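Side-chain contact in MxaA (Stigmatella aurantiaca, PDB 4W4T), which releases the finished myxalamid chain through its terminal NADPH-dependent reductase domain, reducing it ultimately to a primary alcohol: residues V30-D35 against Y218-W223. Sequence-based numbering, arbitrary orientation.
Sequences VEMEAD and YAQSKW
Met32, a selenomethionine, reaches from the short N-terminal helix 28-35 onto Gln220 and Trp223 of helix 217-234, the helix that carries the Tyr-x-x-x-Lys motif of this Rossmann-fold, short-chain-dehydrogenase-type domain. The two segments run at 28° to each other, their axes 10.2 Å apart, so this one long side chain spans much of the gap. Its selenoether lies across the Gln220 side chain at about a right angle, with SE 3.7 Å from Gln220 CG. A bend at the last torsion then brings the methyl in between backbone and indole: Met32 CE sits 3.6 Å from Gln220 O and 3.7 Å from Trp223 CE3, meeting the ring obliquely. Pro211, Tyr159 and Val224 also touch this side chain.

Glu33 starts off facing away from the other helix, but a turn at chi2 (-72°) brings its carboxylate back to the far end of the indole, OE2 lying 3.9 Å from Trp223 CH2. The carboxylate plane stands nearly upright to the ring, at 83°, and the touch is van der Waals in kind. The indole itself is tied down at its other end, where NE1 donates to Glu209 O. With an alanine in place of Trp223, CE of Met32 would probably lose its aromatic wall, and the Glu209 carbonyl its indole N-H. Asp35, in the last turn of the short helix, makes no contact with 218-223; its OD2 forms a salt bridge with Arg163 and a hydrogen bond with Tyr159, both of helix 159-177.

Tyr218 and Lys222, which bind NADPH in a cofactor-bound structure but have none in this model, lie on the same turns of helix 217-234 and take no part in this contact. Within that helix, Tyr218 O accepts two donors, Lys222 N and the hydroxyl of Ser221, whose OG lies 2.9 Å from Tyr218 O.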
ATOM      1  N   VAL A  30     -14.715 -20.685   2.592  1.00 30.33           N
ATOM      2  CA  VAL A  30     -14.633 -22.109   2.279  1.00 26.67           C
ATOM      3  C   VAL A  30     -13.224 -22.630   2.521  1.00 27.29           C
ATOM      4  O   VAL A  30     -13.039 -23.653   3.184  1.00 25.36           O
ATOM      5  CB  VAL A  30     -15.055 -22.398   0.832  1.00 31.18           C
ATOM      6  CG1 VAL A  30     -14.754 -23.853   0.460  1.00 29.97           C
ATOM      7  CG2 VAL A  30     -16.535 -22.116   0.668  1.00 33.05           C
ATOM      8  N   GLU A  31     -12.235 -21.915   1.995  1.00 24.85           N
ATOM      9  CA  GLU A  31     -10.833 -22.248   2.218  1.00 25.59           C
ATOM     10  C   GLU A  31     -10.463 -22.243   3.705  1.00 21.81           C
ATOM     11  O   GLU A  31      -9.723 -23.110   4.160  1.00 20.22           O
ATOM     12  CB  GLU A  31      -9.926 -21.278   1.471  1.00 24.72           C
ATOM     13  CG  GLU A  31     -10.177 -21.215  -0.030  1.00 37.15           C
ATOM     14  CD  GLU A  31      -9.572 -19.972  -0.659  1.00 46.31           C
ATOM     15  OE1 GLU A  31      -8.873 -19.226   0.061  1.00 56.49           O
ATOM     16  OE2 GLU A  31      -9.795 -19.735  -1.867  1.00 54.89           O
HETATM   17  N   MSE A  32     -10.949 -21.248   4.440  1.00 21.23           N
HETATM   18  CA  MSE A  32     -10.672 -21.149   5.876  1.00 19.09           C
HETATM   19  C   MSE A  32     -11.172 -22.374   6.615  1.00 21.24           C
HETATM   20  O   MSE A  32     -10.458 -22.964   7.435  1.00 20.24           O
HETATM   21  CB  MSE A  32     -11.316 -19.888   6.460  1.00 20.34           C
HETATM   22  CG  MSE A  32     -10.669 -18.610   5.972  1.00 19.16           C
HETATM   23 SE   MSE A  32     -11.745 -17.036   6.460  1.00 27.02          SE
HETATM   24  CE  MSE A  32     -11.548 -17.123   8.416  1.00 17.04           C
ATOM     25  N   GLU A  33     -12.408 -22.757   6.325  1.00 20.70           N
ATOM     26  CA  GLU A  33     -12.983 -23.955   6.922  1.00 24.09           C
ATOM     27  C   GLU A  33     -12.194 -25.210   6.555  1.00 21.50           C
ATOM     28  O   GLU A  33     -11.972 -26.082   7.397  1.00 23.68           O
ATOM     29  CB  GLU A  33     -14.447 -24.115   6.497  1.00 25.42           C
ATOM     30  CG  GLU A  33     -15.388 -23.124   7.150  1.00 26.95           C
ATOM     31  CD  GLU A  33     -15.629 -23.419   8.624  1.00 32.84           C
ATOM     32  OE1 GLU A  33     -15.019 -24.364   9.163  1.00 34.96           O
ATOM     33  OE2 GLU A  33     -16.436 -22.702   9.255  1.00 40.12           O
ATOM     34  N   ALA A  34     -11.789 -25.306   5.296  1.00 21.46           N
ATOM     35  CA  ALA A  34     -10.971 -26.425   4.852  1.00 22.57           C
ATOM     36  C   ALA A  34      -9.647 -26.444   5.611  1.00 21.61           C
ATOM     37  O   ALA A  34      -9.213 -27.494   6.084  1.00 22.50           O
ATOM     38  CB  ALA A  34     -10.720 -26.349   3.352  1.00 22.42           C
ATOM     39  N   ASP A  35      -9.015 -25.279   5.724  1.00 19.00           N
ATOM     40  CA  ASP A  35      -7.702 -25.163   6.373  1.00 19.46           C
ATOM     41  C   ASP A  35      -7.760 -25.390   7.895  1.00 18.49           C
ATOM     42  O   ASP A  35      -6.743 -25.728   8.525  1.00 17.24           O
ATOM     43  CB  ASP A  35      -7.087 -23.789   6.063  1.00 17.96           C
ATOM     44  CG  ASP A  35      -6.578 -23.683   4.621  1.00 20.80           C
ATOM     45  OD1 ASP A  35      -6.333 -24.738   3.996  1.00 22.07           O
ATOM     46  OD2 ASP A  35      -6.413 -22.552   4.105  1.00 21.15           O
ATOM     47  N   TYR A 218      -5.352 -10.967   8.037  1.00 15.28           N
ATOM     48  CA  TYR A 218      -4.677 -11.299   9.286  1.00 14.10           C
ATOM     49  C   TYR A 218      -5.641 -12.006  10.234  1.00 14.23           C
ATOM     50  O   TYR A 218      -5.342 -13.100  10.732  1.00 15.30           O
ATOM     51  CB  TYR A 218      -4.095 -10.046   9.953  1.00 19.12           C
ATOM     52  CG  TYR A 218      -3.526 -10.323  11.333  1.00 18.00           C
ATOM     53  CD1 TYR A 218      -2.389 -11.108  11.483  1.00 16.76           C
ATOM     54  CD2 TYR A 218      -4.127  -9.812  12.473  1.00 18.97           C
ATOM     55  CE1 TYR A 218      -1.873 -11.379  12.735  1.00 17.54           C
ATOM     56  CE2 TYR A 218      -3.616 -10.070  13.739  1.00 18.61           C
ATOM     57  CZ  TYR A 218      -2.488 -10.852  13.859  1.00 18.98           C
ATOM     58  OH  TYR A 218      -1.961 -11.121  15.089  1.00 19.83           O
ATOM     59  N   ALA A 219      -6.799 -11.387  10.468  1.00 14.36           N
ATOM     60  CA  ALA A 219      -7.812 -11.963  11.358  1.00 14.48           C
ATOM     61  C   ALA A 219      -8.243 -13.337  10.863  1.00 13.21           C
ATOM     62  O   ALA A 219      -8.390 -14.285  11.638  1.00 12.62           O
ATOM     63  CB  ALA A 219      -9.009 -11.039  11.474  1.00 13.67           C
ATOM     64  N   GLN A 220      -8.452 -13.442   9.558  1.00 13.26           N
ATOM     65  CA  GLN A 220      -8.861 -14.707   8.975  1.00 12.62           C
ATOM     66  C   GLN A 220      -7.827 -15.803   9.216  1.00 13.38           C
ATOM     67  O   GLN A 220      -8.176 -16.917   9.602  1.00 14.23           O
ATOM     68  CB  GLN A 220      -9.110 -14.528   7.481  1.00 14.89           C
ATOM     69  CG  GLN A 220     -10.360 -13.719   7.225  1.00 17.08           C
ATOM     70  CD  GLN A 220     -10.485 -13.296   5.789  1.00 18.46           C
ATOM     71  OE1 GLN A 220      -9.485 -13.185   5.067  1.00 15.58           O
ATOM     72  NE2 GLN A 220     -11.715 -13.066   5.358  1.00 19.19           N
ATOM     73  N   SER A 221      -6.552 -15.485   9.024  1.00 12.17           N
ATOM     74  CA  SER A 221      -5.514 -16.516   9.174  1.00 12.87           C
ATOM     75  C   SER A 221      -5.338 -16.930  10.644  1.00 12.52           C
ATOM     76  O   SER A 221      -5.068 -18.094  10.946  1.00 12.39           O
ATOM     77  CB  SER A 221      -4.179 -16.035   8.596  1.00 14.05           C
ATOM     78  OG  SER A 221      -3.601 -14.990   9.359  1.00 14.07           O
ATOM     79  N   LYS A 222      -5.528 -15.987  11.560  1.00 11.89           N
ATOM     80  CA  LYS A 222      -5.368 -16.291  12.981  1.00 13.24           C
ATOM     81  C   LYS A 222      -6.582 -17.074  13.496  1.00 13.44           C
ATOM     82  O   LYS A 222      -6.459 -17.910  14.383  1.00 12.49           O
ATOM     83  CB  LYS A 222      -5.155 -15.006  13.792  1.00 12.04           C
ATOM     84  CG  LYS A 222      -3.820 -14.301  13.507  1.00 13.23           C
ATOM     85  CD  LYS A 222      -2.590 -15.134  13.914  1.00 15.50           C
ATOM     86  CE  LYS A 222      -2.387 -15.147  15.441  1.00 15.15           C
ATOM     87  NZ  LYS A 222      -1.053 -15.721  15.831  1.00 13.48           N
ATOM     88  N   TRP A 223      -7.752 -16.812  12.924  1.00 11.44           N
ATOM     89  CA  TRP A 223      -8.934 -17.599  13.255  1.00 12.98           C
ATOM     90  C   TRP A 223      -8.687 -19.074  12.899  1.00 13.78           C
ATOM     91  O   TRP A 223      -8.920 -19.978  13.701  1.00 14.35           O
ATOM     92  CB  TRP A 223     -10.150 -17.062  12.505  1.00 14.08           C
ATOM     93  CG  TRP A 223     -11.430 -17.789  12.752  1.00 16.05           C
ATOM     94  CD1 TRP A 223     -12.391 -17.476  13.672  1.00 19.34           C
ATOM     95  CD2 TRP A 223     -11.914 -18.937  12.040  1.00 18.40           C
ATOM     96  NE1 TRP A 223     -13.441 -18.369  13.586  1.00 18.86           N
ATOM     97  CE2 TRP A 223     -13.173 -19.270  12.589  1.00 21.01           C
ATOM     98  CE3 TRP A 223     -11.404 -19.715  10.993  1.00 17.96           C
ATOM     99  CZ2 TRP A 223     -13.925 -20.353  12.127  1.00 26.19           C
ATOM    100  CZ3 TRP A 223     -12.157 -20.785  10.529  1.00 19.22           C
ATOM    101  CH2 TRP A 223     -13.402 -21.097  11.102  1.00 21.20           C
TER